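Local coordinates for protein HP0958 (Helicobacter pylori, PDB 3NA7) that probably acts as a chaperone and post-transcriptional regulator in flagellar biogenesis, joining a coiled-coil hairpin to a zinc ribbon, at residues H15-I20 with R183-A188; E42-A47 with E128-E133; L56-Q61 with Q117-R122; K81-I86 with R93-E98. One frame throughout, in Å; residues are numbered along the deposited sequence.

Contact 1 of 4, residues H15-I20 with R183-A188; sequences HLDKEI and RIRRWA
D17 lays its carboxylate over one face of the R185 guanidinium, with the two planes only 15° apart, so the groups are stacked and not joined edge to edge. OD2 of D17 sits 3.5 Å from CZ of R185, and OD1 of D17 lies 3.5 Å from NH2 of R185. OD1 stands off the plane, where the N-H groups are not directed, so the salt bridge is held by charge. The arginine spans the gap because its CG is anti to the backbone N (chi1 -178°) and the chain runs extended to NE; the nearest CA atoms, of D17 and R185, are 10.0 Å apart. Between residues 15-20 and 183-188 this one pair makes the contact, the arginine supplying most of the reach. Outside the two segments, Y181 hydrogen-bonds OD2 of D17, and K166 and E182 form salt bridges with OD1 of D17 and NH1 of R185. With two cations around it, the largely buried D17 carboxylate is probably stabilised as the anion, and the contact depends on electrostatics more than on direction.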
loop_
_atom_site.group_PDB
_atom_site.type_symbol
_atom_site.label_atom_id
_atom_site.label_comp_id
_atom_site.label_asym_id
_atom_site.label_seq_id
_atom_site.Cartn_x
_atom_site.Cartn_y
_atom_site.Cartn_z
ATOM N N HIS A 15 -7.612 7.480 29.901
ATOM C CA HIS A 15 -6.174 7.592 29.661
ATOM C C HIS A 15 -5.496 6.248 29.422
ATOM O O HIS A 15 -4.556 6.161 28.620
ATOM C CB HIS A 15 -5.462 8.414 30.753
ATOM C CG HIS A 15 -5.590 9.892 30.555
ATOM N ND1 HIS A 15 -6.007 10.748 31.555
ATOM C CD2 HIS A 15 -5.395 10.660 29.456
ATOM C CE1 HIS A 15 -6.060 11.979 31.077
ATOM N NE2 HIS A 15 -5.688 11.955 29.809
ATOM N N LEU A 16 -5.959 5.211 30.117
ATOM C CA LEU A 16 -5.433 3.858 29.900
ATOM C C LEU A 16 -5.892 3.297 28.550
ATOM O O LEU A 16 -5.149 2.580 27.894
ATOM C CB LEU A 16 -5.839 2.911 31.027
ATOM C CG LEU A 16 -5.327 3.195 32.444
ATOM C CD1 LEU A 16 -5.879 2.153 33.381
ATOM C CD2 LEU A 16 -3.817 3.195 32.526
ATOM N N ASP A 17 -7.109 3.628 28.128
ATOM C CA ASP A 17 -7.553 3.271 26.784
ATOM C C ASP A 17 -6.672 3.920 25.707
ATOM O O ASP A 17 -6.291 3.258 24.749
ATOM C CB ASP A 17 -9.022 3.619 26.563
ATOM C CG ASP A 17 -9.972 2.569 27.142
ATOM O OD1 ASP A 17 -9.640 1.361 27.151
ATOM O OD2 ASP A 17 -11.069 2.956 27.595
ATOM N N LYS A 18 -6.358 5.208 25.880
ATOM C CA LYS A 18 -5.491 5.952 24.954
ATOM C C LYS A 18 -4.094 5.376 24.927
ATOM O O LYS A 18 -3.478 5.327 23.861
ATOM C CB LYS A 18 -5.402 7.439 25.320
ATOM C CG LYS A 18 -6.677 8.224 25.150
ATOM C CD LYS A 18 -6.446 9.669 25.579
ATOM C CE LYS A 18 -7.744 10.462 25.630
ATOM N NZ LYS A 18 -7.509 11.923 25.814
ATOM N N GLU A 19 -3.595 4.946 26.089
ATOM C CA GLU A 19 -2.291 4.278 26.166
ATOM C C GLU A 19 -2.261 3.027 25.321
ATOM O O GLU A 19 -1.373 2.856 24.493
ATOM C CB GLU A 19 -1.920 3.916 27.605
ATOM C CG GLU A 19 -1.393 5.081 28.427
ATOM C CD GLU A 19 -0.512 4.627 29.600
ATOM O OE1 GLU A 19 0.690 4.289 29.387
ATOM O OE2 GLU A 19 -1.025 4.626 30.737
ATOM N N ILE A 20 -3.225 2.138 25.542
ATOM C CA ILE A 20 -3.344 0.926 24.745
ATOM C C ILE A 20 -3.382 1.242 23.251
ATOM O O ILE A 20 -2.652 0.636 22.477
ATOM C CB ILE A 20 -4.553 0.071 25.155
ATOM C CG1 ILE A 20 -4.339 -0.449 26.577
ATOM C CG2 ILE A 20 -4.767 -1.074 24.131
ATOM C CD1 ILE A 20 -5.491 -1.162 27.213
ATOM N N ARG A 183 -20.746 3.460 25.894
ATOM C CA ARG A 183 -21.685 3.792 24.809
ATOM C C ARG A 183 -21.130 4.909 23.899
ATOM O O ARG A 183 -21.216 4.827 22.675
ATOM C CB ARG A 183 -23.049 4.173 25.387
ATOM C CG ARG A 183 -24.097 4.619 24.348
ATOM C CD ARG A 183 -25.497 4.729 24.997
ATOM N NE ARG A 183 -25.513 5.709 26.086
ATOM C CZ ARG A 183 -26.556 5.976 26.875
ATOM N NH1 ARG A 183 -27.721 5.344 26.733
ATOM N NH2 ARG A 183 -26.427 6.894 27.818
ATOM N N ILE A 184 -20.535 5.935 24.505
ATOM C CA ILE A 184 -19.942 7.022 23.725
ATOM C C ILE A 184 -18.657 6.589 23.017
ATOM O O ILE A 184 -18.405 6.963 21.866
ATOM C CB ILE A 184 -19.809 8.336 24.561
ATOM C CG1 ILE A 184 -21.196 8.995 24.668
ATOM C CG2 ILE A 184 -18.769 9.285 23.923
ATOM C CD1 ILE A 184 -21.548 9.666 26.011
ATOM N N ARG A 185 -17.860 5.772 23.691
ATOM C CA ARG A 185 -16.596 5.304 23.130
ATOM C C ARG A 185 -16.760 4.458 21.843
ATOM O O ARG A 185 -15.902 4.496 20.935
ATOM C CB ARG A 185 -15.805 4.550 24.198
ATOM C CG ARG A 185 -14.466 4.064 23.723
ATOM C CD ARG A 185 -13.588 3.616 24.862
ATOM N NE ARG A 185 -12.556 2.704 24.368
ATOM C CZ ARG A 185 -12.432 1.418 24.701
ATOM N NH1 ARG A 185 -13.263 0.845 25.564
ATOM N NH2 ARG A 185 -11.440 0.711 24.179
ATOM N N ARG A 186 -17.862 3.711 21.762
ATOM C CA ARG A 186 -18.213 2.970 20.553
ATOM C C ARG A 186 -17.984 3.805 19.288
ATOM O O ARG A 186 -17.273 3.362 18.370
ATOM C CB ARG A 186 -19.666 2.505 20.619
ATOM C CG ARG A 186 -20.036 1.501 19.558
ATOM C CD ARG A 186 -21.413 0.938 19.820
ATOM N NE ARG A 186 -21.960 0.262 18.646
ATOM C CZ ARG A 186 -21.705 -1.006 18.319
ATOM N NH1 ARG A 186 -20.900 -1.761 19.067
ATOM N NH2 ARG A 186 -22.264 -1.534 17.240
ATOM N N TRP A 187 -18.560 5.010 19.251
ATOM C CA TRP A 187 -18.426 5.904 18.089
ATOM C C TRP A 187 -17.297 6.930 18.211
ATOM O O TRP A 187 -16.647 7.247 17.218
ATOM C CB TRP A 187 -19.760 6.601 17.737
ATOM C CG TRP A 187 -20.223 7.658 18.746
ATOM C CD1 TRP A 187 -21.084 7.471 19.797
ATOM C CD2 TRP A 187 -19.853 9.053 18.780
ATOM N NE1 TRP A 187 -21.262 8.655 20.481
ATOM C CE2 TRP A 187 -20.529 9.639 19.876
ATOM C CE3 TRP A 187 -19.022 9.862 17.988
ATOM C CZ2 TRP A 187 -20.383 10.988 20.209
ATOM C CZ3 TRP A 187 -18.891 11.213 18.316
ATOM C CH2 TRP A 187 -19.554 11.753 19.423
ATOM N N ALA A 188 -17.068 7.453 19.414
ATOM C CA ALA A 188 -16.154 8.591 19.588
ATOM C C ALA A 188 -14.705 8.195 19.888
ATOM O O ALA A 188 -13.800 9.029 19.827
ATOM C CB ALA A 188 -16.690 9.527 20.674
#

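Contact 2 of 4, residues E42-A47 with E128-E133; sequences EAKNKA and EDLKKE
K44 and E133 form the hydrogen-bonded salt bridge of this contact, NZ of K44 lying 2.5 Å from OE1 of E133; so short a value makes the exact length uncertain, though not the pairing. The ammonium comes from above the carboxylate, 55° out of its plane, and the lysine chain gets it there by bending at its last torsion (chi4 -80°). OE2 of E133 is much farther, 4.2 Å from the same NZ, so one oxygen carries the link. Another charged pair lies within helix 91-171: NZ of K131 meets OE1 of E128 at 2.8 Å on its syn side. Backbone groups are spent on the helices, as between A47 N and A43 O at 3.0 Å.

The segments belong to the kinked antiparallel coiled-coil hairpin, with local axes 9.4 Å apart at 159°. L130 behaves as a knob: K44, A47, I48 and L51, spaced i, i+3, i+4 and i+7, line its hole. Reciprocally, K44 sits among L130, E133, M134 and L137. CD1 of L130 touches CB of A47 at 3.9 Å, while its other methyl, CD2, lies 3.9 Å from CG of K44 and also meets CB of that lysine, at the root of the chain whose NZ goes on to the glutamate.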
loop_
_atom_site.group_PDB
_atom_site.type_symbol
_atom_site.label_atom_id
_atom_site.label_comp_id
_atom_site.label_asym_id
_atom_site.label_seq_id
_atom_site.Cartn_x
_atom_site.Cartn_y
_atom_site.Cartn_z
ATOM N N GLU A 42 8.421 -8.280 -2.533
ATOM C CA GLU A 42 7.214 -8.734 -3.226
ATOM C C GLU A 42 6.916 -7.931 -4.505
ATOM O O GLU A 42 6.608 -8.526 -5.513
ATOM C CB GLU A 42 6.014 -8.691 -2.297
ATOM C CG GLU A 42 4.802 -9.328 -2.872
ATOM C CD GLU A 42 3.525 -8.801 -2.252
ATOM O OE1 GLU A 42 3.454 -8.630 -1.019
ATOM O OE2 GLU A 42 2.583 -8.550 -3.015
ATOM N N ALA A 43 7.042 -6.598 -4.455
ATOM C CA ALA A 43 6.868 -5.745 -5.645
ATOM C C ALA A 43 7.873 -6.097 -6.756
ATOM O O ALA A 43 7.521 -6.151 -7.938
ATOM C CB ALA A 43 6.975 -4.242 -5.264
ATOM N N LYS A 44 9.129 -6.341 -6.386
ATOM C CA LYS A 44 10.119 -6.715 -7.394
ATOM C C LYS A 44 9.833 -8.109 -7.973
ATOM O O LYS A 44 10.116 -8.366 -9.145
ATOM C CB LYS A 44 11.512 -6.639 -6.816
ATOM C CG LYS A 44 11.953 -5.187 -6.583
ATOM C CD LYS A 44 13.195 -5.121 -5.761
ATOM C CE LYS A 44 13.525 -3.662 -5.333
ATOM N NZ LYS A 44 14.167 -2.952 -6.451
ATOM N N ASN A 45 9.247 -8.986 -7.149
ATOM C CA ASN A 45 8.911 -10.301 -7.614
ATOM C C ASN A 45 7.832 -10.230 -8.679
ATOM O O ASN A 45 7.949 -10.891 -9.701
ATOM C CB ASN A 45 8.490 -11.261 -6.490
ATOM C CG ASN A 45 8.695 -12.715 -6.887
ATOM O OD1 ASN A 45 7.790 -13.549 -6.810
ATOM N ND2 ASN A 45 9.885 -13.014 -7.347
ATOM N N LYS A 46 6.805 -9.418 -8.436
ATOM C CA LYS A 46 5.772 -9.123 -9.435
ATOM C C LYS A 46 6.346 -8.482 -10.689
ATOM O O LYS A 46 5.937 -8.826 -11.789
ATOM C CB LYS A 46 4.684 -8.210 -8.852
ATOM C CG LYS A 46 3.634 -8.940 -8.079
ATOM C CD LYS A 46 2.840 -8.048 -7.129
ATOM C CE LYS A 46 1.903 -8.925 -6.328
ATOM N NZ LYS A 46 1.363 -8.202 -5.153
ATOM N N ALA A 47 7.300 -7.567 -10.532
ATOM C CA ALA A 47 7.891 -6.905 -11.700
ATOM C C ALA A 47 8.667 -7.902 -12.552
ATOM O O ALA A 47 8.657 -7.801 -13.769
ATOM C CB ALA A 47 8.768 -5.714 -11.292
ATOM N N GLU A 128 17.316 -9.864 -14.136
ATOM C CA GLU A 128 18.515 -10.273 -13.363
ATOM C C GLU A 128 18.817 -9.240 -12.277
ATOM O O GLU A 128 19.051 -9.603 -11.128
ATOM C CB GLU A 128 19.749 -10.513 -14.241
ATOM C CG GLU A 128 19.581 -11.586 -15.348
ATOM C CD GLU A 128 19.527 -13.035 -14.829
ATOM O OE1 GLU A 128 19.798 -13.295 -13.622
ATOM O OE2 GLU A 128 19.226 -13.918 -15.662
ATOM N N ASP A 129 18.762 -7.958 -12.634
ATOM C CA ASP A 129 18.823 -6.868 -11.648
ATOM C C ASP A 129 17.879 -7.025 -10.467
ATOM O O ASP A 129 18.310 -7.058 -9.317
ATOM C CB ASP A 129 18.465 -5.548 -12.306
ATOM C CG ASP A 129 19.640 -4.672 -12.503
ATOM O OD1 ASP A 129 20.159 -4.162 -11.465
ATOM O OD2 ASP A 129 20.007 -4.469 -13.693
ATOM N N LEU A 130 16.588 -7.057 -10.770
ATOM C CA LEU A 130 15.548 -7.216 -9.780
ATOM C C LEU A 130 15.801 -8.441 -8.867
ATOM O O LEU A 130 15.551 -8.392 -7.666
ATOM C CB LEU A 130 14.184 -7.362 -10.476
ATOM C CG LEU A 130 13.646 -6.112 -11.204
ATOM C CD1 LEU A 130 12.477 -6.504 -12.160
ATOM C CD2 LEU A 130 13.245 -5.008 -10.211
ATOM N N LYS A 131 16.277 -9.525 -9.465
ATOM C CA LYS A 131 16.532 -10.777 -8.751
ATOM C C LYS A 131 17.635 -10.536 -7.728
ATOM O O LYS A 131 17.486 -10.873 -6.580
ATOM C CB LYS A 131 16.905 -11.886 -9.757
ATOM C CG LYS A 131 16.920 -13.296 -9.221
ATOM C CD LYS A 131 17.178 -14.322 -10.352
ATOM C CE LYS A 131 18.573 -14.159 -10.903
ATOM N NZ LYS A 131 18.967 -15.261 -11.790
ATOM N N LYS A 132 18.727 -9.902 -8.131
ATOM C CA LYS A 132 19.725 -9.487 -7.154
ATOM C C LYS A 132 19.174 -8.567 -6.051
ATOM O O LYS A 132 19.518 -8.710 -4.888
ATOM C CB LYS A 132 20.932 -8.856 -7.851
ATOM C CG LYS A 132 21.803 -9.876 -8.561
ATOM C CD LYS A 132 23.182 -9.304 -8.885
ATOM C CE LYS A 132 23.767 -9.959 -10.128
ATOM N NZ LYS A 132 25.200 -9.602 -10.313
ATOM N N GLU A 133 18.319 -7.624 -6.406
ATOM C CA GLU A 133 17.756 -6.744 -5.386
ATOM C C GLU A 133 16.882 -7.522 -4.409
ATOM O O GLU A 133 16.972 -7.306 -3.192
ATOM C CB GLU A 133 17.001 -5.573 -6.009
ATOM C CG GLU A 133 17.952 -4.515 -6.547
ATOM C CD GLU A 133 17.303 -3.587 -7.575
ATOM O OE1 GLU A 133 16.109 -3.754 -7.870
ATOM O OE2 GLU A 133 17.998 -2.677 -8.076
#

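Contact 3 of 4, residues L56-Q61 with Q117-R122; sequences LALKLQ and QNEIKR
L58 and I120 face each other across two segments whose own shortest polar bonds are backbone ones, 3.0 Å from L60 N to L56 O and likewise from K121 N to Q117 O; the interface is made of van der Waals contacts, mostly between carbons. It is a layer of the antiparallel coiled-coil hairpin, the local axes approaching to 9.7 Å at an angle of 161°. L58 enters as a knob among L116, E119, I120 and K123, the i, i+3, i+4, i+7 spacing expected of a knobs-into-holes site. It slides past I120 in the opposite direction, bringing CB of L58 to 3.8 Å from CG1 of I120. E119 crosses the leucine at about a right angle: chi1 near -161° swings CG away from the backbone N, and CG and the carboxylate end both lie against the leucine methyls, OE2 of E119 being 4.0 Å from CD2 of L58. R122 finds its charge partner in E125 of its own helix. Both methyls of I120 meet the aliphatic part of K59, which also crosses at nearly 90°: CG of K59 lies 3.8 Å from CD1 of I120, and CE of K59 is 4.1 Å from CG2 of I120.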
loop_
_atom_site.group_PDB
_atom_site.type_symbol
_atom_site.label_atom_id
_atom_site.label_comp_id
_atom_site.label_asym_id
_atom_site.label_seq_id
_atom_site.Cartn_x
_atom_site.Cartn_y
_atom_site.Cartn_z
ATOM N N LEU A 56 7.128 -12.625 -23.370
ATOM C CA LEU A 56 6.321 -13.591 -24.097
ATOM C C LEU A 56 5.612 -12.988 -25.314
ATOM O O LEU A 56 5.633 -13.574 -26.402
ATOM C CB LEU A 56 5.322 -14.284 -23.167
ATOM C CG LEU A 56 5.814 -15.541 -22.441
ATOM C CD1 LEU A 56 5.003 -15.840 -21.162
ATOM C CD2 LEU A 56 5.777 -16.752 -23.405
ATOM N N ALA A 57 5.004 -11.821 -25.128
ATOM C CA ALA A 57 4.324 -11.113 -26.217
ATOM C C ALA A 57 5.315 -10.769 -27.304
ATOM O O ALA A 57 5.030 -10.924 -28.493
ATOM C CB ALA A 57 3.613 -9.842 -25.694
ATOM N N LEU A 58 6.500 -10.323 -26.900
ATOM C CA LEU A 58 7.533 -9.970 -27.859
ATOM C C LEU A 58 8.053 -11.177 -28.627
ATOM O O LEU A 58 8.371 -11.085 -29.811
ATOM C CB LEU A 58 8.679 -9.255 -27.175
ATOM C CG LEU A 58 8.449 -7.841 -26.666
ATOM C CD1 LEU A 58 9.617 -7.472 -25.759
ATOM C CD2 LEU A 58 8.333 -6.835 -27.818
ATOM N N LYS A 59 8.151 -12.311 -27.948
ATOM C CA LYS A 59 8.648 -13.521 -28.570
ATOM C C LYS A 59 7.656 -14.037 -29.605
ATOM O O LYS A 59 8.066 -14.647 -30.592
ATOM C CB LYS A 59 8.946 -14.597 -27.519
ATOM C CG LYS A 59 10.279 -14.384 -26.798
ATOM C CD LYS A 59 10.412 -15.311 -25.595
ATOM C CE LYS A 59 11.637 -14.948 -24.774
ATOM N NZ LYS A 59 11.961 -16.070 -23.879
ATOM N N LEU A 60 6.363 -13.792 -29.355
ATOM C CA LEU A 60 5.300 -14.060 -30.327
ATOM C C LEU A 60 5.462 -13.201 -31.588
ATOM O O LEU A 60 5.311 -13.703 -32.695
ATOM C CB LEU A 60 3.918 -13.866 -29.688
ATOM C CG LEU A 60 2.615 -14.097 -30.479
ATOM C CD1 LEU A 60 2.573 -15.441 -31.230
ATOM C CD2 LEU A 60 1.403 -13.965 -29.549
ATOM N N GLN A 61 5.804 -11.928 -31.417
ATOM C CA GLN A 61 6.094 -11.046 -32.548
ATOM C C GLN A 61 7.313 -11.494 -33.324
ATOM O O GLN A 61 7.286 -11.507 -34.547
ATOM C CB GLN A 61 6.319 -9.616 -32.087
ATOM C CG GLN A 61 5.094 -8.925 -31.571
ATOM C CD GLN A 61 5.324 -7.443 -31.424
ATOM O OE1 GLN A 61 5.367 -6.911 -30.311
ATOM N NE2 GLN A 61 5.484 -6.758 -32.554
ATOM N N GLN A 117 14.363 -8.791 -30.445
ATOM C CA GLN A 117 15.330 -9.549 -29.672
ATOM C C GLN A 117 16.142 -8.655 -28.737
ATOM O O GLN A 117 16.387 -9.042 -27.596
ATOM C CB GLN A 117 16.218 -10.407 -30.574
ATOM C CG GLN A 117 15.598 -11.774 -30.761
ATOM C CD GLN A 117 16.064 -12.508 -31.985
ATOM O OE1 GLN A 117 16.982 -12.072 -32.678
ATOM N NE2 GLN A 117 15.437 -13.655 -32.255
ATOM N N ASN A 118 16.524 -7.464 -29.199
ATOM C CA ASN A 118 17.187 -6.491 -28.327
ATOM C C ASN A 118 16.327 -6.047 -27.149
ATOM O O ASN A 118 16.836 -5.906 -26.048
ATOM C CB ASN A 118 17.728 -5.270 -29.087
ATOM C CG ASN A 118 18.999 -5.585 -29.881
ATOM O OD1 ASN A 118 19.642 -6.612 -29.655
ATOM N ND2 ASN A 118 19.368 -4.695 -30.819
ATOM N N GLU A 119 15.032 -5.836 -27.379
ATOM C CA GLU A 119 14.121 -5.412 -26.315
ATOM C C GLU A 119 13.967 -6.564 -25.307
ATOM O O GLU A 119 14.007 -6.338 -24.104
ATOM C CB GLU A 119 12.768 -5.014 -26.911
ATOM C CG GLU A 119 11.882 -4.139 -26.045
ATOM C CD GLU A 119 10.642 -3.615 -26.790
ATOM O OE1 GLU A 119 9.663 -3.227 -26.105
ATOM O OE2 GLU A 119 10.637 -3.584 -28.051
ATOM N N ILE A 120 13.824 -7.787 -25.815
ATOM C CA ILE A 120 13.731 -8.977 -24.991
ATOM C C ILE A 120 14.940 -9.059 -24.044
ATOM O O ILE A 120 14.773 -9.185 -22.822
ATOM C CB ILE A 120 13.638 -10.239 -25.853
ATOM C CG1 ILE A 120 12.263 -10.358 -26.496
ATOM C CG2 ILE A 120 13.947 -11.533 -25.033
ATOM C CD1 ILE A 120 12.245 -11.310 -27.708
ATOM N N LYS A 121 16.140 -8.946 -24.607
ATOM C CA LYS A 121 17.382 -8.969 -23.851
ATOM C C LYS A 121 17.429 -7.912 -22.729
ATOM O O LYS A 121 17.872 -8.221 -21.613
ATOM C CB LYS A 121 18.543 -8.773 -24.813
ATOM C CG LYS A 121 19.848 -9.447 -24.460
ATOM C CD LYS A 121 20.660 -9.744 -25.752
ATOM C CE LYS A 121 22.053 -10.319 -25.453
ATOM N NZ LYS A 121 23.096 -9.279 -25.157
ATOM N N ARG A 122 16.986 -6.681 -23.012
ATOM C CA ARG A 122 16.975 -5.615 -21.998
ATOM C C ARG A 122 16.064 -5.983 -20.837
ATOM O O ARG A 122 16.353 -5.660 -19.684
ATOM C CB ARG A 122 16.572 -4.229 -22.540
ATOM C CG ARG A 122 17.511 -3.554 -23.570
ATOM C CD ARG A 122 19.023 -3.904 -23.419
ATOM N NE ARG A 122 19.615 -4.194 -24.738
ATOM C CZ ARG A 122 20.553 -5.113 -24.994
ATOM N NH1 ARG A 122 21.063 -5.865 -24.024
ATOM N NH2 ARG A 122 20.988 -5.283 -26.241
#

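Contact 4 of 4, residues K81-I86 with R93-E98; sequences KKMSEI and RSLNIE
M83 and L95 carry the apolar packing near the turn of the coiled-coil hairpin, where the two helices run at 171° with local axes 10.1 Å apart. Their side chains slide past each other in opposite senses, CG of M83 lying 3.9 Å from CB of L95 and SD of M83 4.0 Å from that same CB. M83 is a knob among L92, L95, N96 and E99, spaced i, i+3, i+4, i+7. I86 adds a methyl from just beyond the end of helix 24-85: its phi is positive (55°), yet its side chain still reaches the leucine.

The salt bridge among these side chains stays within helix 24-85, NZ of K81 meeting OE2 of E85 at 3.0 Å from above the carboxylate plane. As for metal, the side chain of N96 is about 3 Å from a bound magnesium ion. L95 finally shares one methyl between two neighbours: CD1 of L95 is 3.9 Å from CG of M83 and 4.0 Å from CD1 of I86.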
loop_
_atom_site.group_PDB
_atom_site.type_symbol
_atom_site.label_atom_id
_atom_site.label_comp_id
_atom_site.label_asym_id
_atom_site.label_seq_id
_atom_site.Cartn_x
_atom_site.Cartn_y
_atom_site.Cartn_z
ATOM N N LYS A 81 14.226 -18.250 -59.588
ATOM C CA LYS A 81 13.994 -19.411 -60.436
ATOM C C LYS A 81 13.409 -18.953 -61.768
ATOM O O LYS A 81 13.862 -19.389 -62.822
ATOM C CB LYS A 81 13.081 -20.432 -59.745
ATOM C CG LYS A 81 12.997 -21.792 -60.453
ATOM C CD LYS A 81 12.366 -22.844 -59.524
ATOM C CE LYS A 81 12.112 -24.168 -60.228
ATOM N NZ LYS A 81 11.243 -23.996 -61.429
ATOM N N LYS A 82 12.427 -18.052 -61.721
ATOM C CA LYS A 82 11.826 -17.470 -62.932
ATOM C C LYS A 82 12.815 -16.737 -63.824
ATOM O O LYS A 82 12.671 -16.753 -65.053
ATOM C CB LYS A 82 10.664 -16.544 -62.570
ATOM C CG LYS A 82 9.309 -17.241 -62.569
ATOM C CD LYS A 82 8.339 -16.624 -61.559
ATOM C CE LYS A 82 7.017 -17.389 -61.539
ATOM N NZ LYS A 82 6.513 -17.582 -60.142
ATOM N N MET A 83 13.814 -16.102 -63.215
ATOM C CA MET A 83 14.846 -15.399 -63.973
ATOM C C MET A 83 15.702 -16.404 -64.735
ATOM O O MET A 83 16.142 -16.123 -65.845
ATOM C CB MET A 83 15.748 -14.525 -63.081
ATOM C CG MET A 83 15.026 -13.671 -62.042
ATOM S SD MET A 83 15.932 -12.324 -61.220
ATOM C CE MET A 83 17.591 -12.952 -61.024
ATOM N N SER A 84 15.940 -17.570 -64.138
ATOM C CA SER A 84 16.784 -18.585 -64.778
ATOM C C SER A 84 16.167 -19.143 -66.075
ATOM O O SER A 84 16.862 -19.323 -67.070
ATOM C CB SER A 84 17.133 -19.705 -63.794
ATOM O OG SER A 84 16.004 -20.491 -63.481
ATOM N N GLU A 85 14.857 -19.373 -66.044
ATOM C CA GLU A 85 14.085 -19.948 -67.150
ATOM C C GLU A 85 13.691 -18.856 -68.125
ATOM O O GLU A 85 13.564 -19.081 -69.327
ATOM C CB GLU A 85 12.817 -20.610 -66.598
ATOM C CG GLU A 85 13.074 -21.581 -65.447
ATOM C CD GLU A 85 11.836 -21.885 -64.624
ATOM O OE1 GLU A 85 11.051 -20.958 -64.333
ATOM O OE2 GLU A 85 11.660 -23.063 -64.252
ATOM N N ILE A 86 13.485 -17.675 -67.553
ATOM C CA ILE A 86 13.188 -16.409 -68.230
ATOM C C ILE A 86 11.990 -16.367 -69.202
ATOM O O ILE A 86 10.847 -16.281 -68.737
ATOM C CB ILE A 86 14.468 -15.638 -68.726
ATOM C CG1 ILE A 86 14.134 -14.147 -68.936
ATOM C CG2 ILE A 86 15.106 -16.279 -69.970
ATOM C CD1 ILE A 86 13.077 -13.586 -67.981
ATOM N N ARG A 93 15.264 -7.375 -66.474
ATOM C CA ARG A 93 15.347 -6.102 -65.752
ATOM C C ARG A 93 14.139 -5.951 -64.817
ATOM O O ARG A 93 14.279 -5.472 -63.691
ATOM C CB ARG A 93 15.446 -4.910 -66.713
ATOM C CG ARG A 93 16.732 -4.858 -67.541
ATOM C CD ARG A 93 17.037 -3.431 -68.048
ATOM N NE ARG A 93 16.743 -3.227 -69.469
ATOM C CZ ARG A 93 15.543 -2.940 -69.979
ATOM N NH1 ARG A 93 14.475 -2.824 -69.198
ATOM N NH2 ARG A 93 15.405 -2.775 -71.287
ATOM N N SER A 94 12.969 -6.380 -65.297
ATOM C CA SER A 94 11.710 -6.341 -64.555
ATOM C C SER A 94 11.763 -7.204 -63.289
ATOM O O SER A 94 11.433 -6.741 -62.187
ATOM C CB SER A 94 10.571 -6.796 -65.474
ATOM O OG SER A 94 9.435 -7.197 -64.733
ATOM N N LEU A 95 12.202 -8.451 -63.446
ATOM C CA LEU A 95 12.309 -9.368 -62.326
ATOM C C LEU A 95 13.394 -8.954 -61.352
ATOM O O LEU A 95 13.299 -9.296 -60.172
ATOM C CB LEU A 95 12.550 -10.812 -62.794
ATOM C CG LEU A 95 11.401 -11.526 -63.509
ATOM C CD1 LEU A 95 11.903 -12.771 -64.227
ATOM C CD2 LEU A 95 10.286 -11.876 -62.550
ATOM N N ASN A 96 14.417 -8.237 -61.828
ATOM C CA ASN A 96 15.510 -7.802 -60.941
ATOM C C ASN A 96 14.934 -6.815 -59.926
ATOM O O ASN A 96 15.374 -6.760 -58.783
ATOM C CB ASN A 96 16.664 -7.153 -61.719
ATOM C CG ASN A 96 18.028 -7.810 -61.433
ATOM O OD1 ASN A 96 18.719 -7.489 -60.459
ATOM N ND2 ASN A 96 18.428 -8.733 -62.324
ATOM N N ILE A 97 13.938 -6.055 -60.377
ATOM C CA ILE A 97 13.301 -5.009 -59.597
ATOM C C ILE A 97 12.255 -5.621 -58.649
ATOM O O ILE A 97 12.196 -5.258 -57.475
ATOM C CB ILE A 97 12.738 -3.905 -60.530
ATOM C CG1 ILE A 97 13.909 -3.115 -61.150
ATOM C CG2 ILE A 97 11.781 -2.980 -59.789
ATOM C CD1 ILE A 97 13.520 -2.051 -62.173
ATOM N N GLU A 98 11.463 -6.564 -59.162
ATOM C CA GLU A 98 10.570 -7.404 -58.356
ATOM C C GLU A 98 11.361 -7.997 -57.191
ATOM O O GLU A 98 10.948 -7.953 -56.025
ATOM C CB GLU A 98 10.061 -8.555 -59.220
ATOM C CG GLU A 98 8.545 -8.729 -59.311
ATOM C CD GLU A 98 7.871 -8.848 -57.965
ATOM O OE1 GLU A 98 7.846 -7.837 -57.225
ATOM O OE2 GLU A 98 7.344 -9.941 -57.655
#

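In the fold
Contacts 2, 3 and 4 zip the same two helices, 24-85 and 91-171, at successive levels of one hairpin, whereas contact 1 joins the flanking helices 4-22 and 175-188, its centre about 93 Å from that of contact 4. Contacts 1 and 2 are partly buried; 3 and 4 are surface contacts. Chemistry follows place. Within contact 1 a stacked charge pair is the link between its segments, burying 88 Å², against 201 to 220 Å² in each coiled-coil layer. Contact 2 mixes leucine packing with a salt bridge across the seam, contact 3 adds lysine and glutamate chains to its apolar pair, and contact 4, close to the turn, is chiefly methionine, leucine and isoleucine.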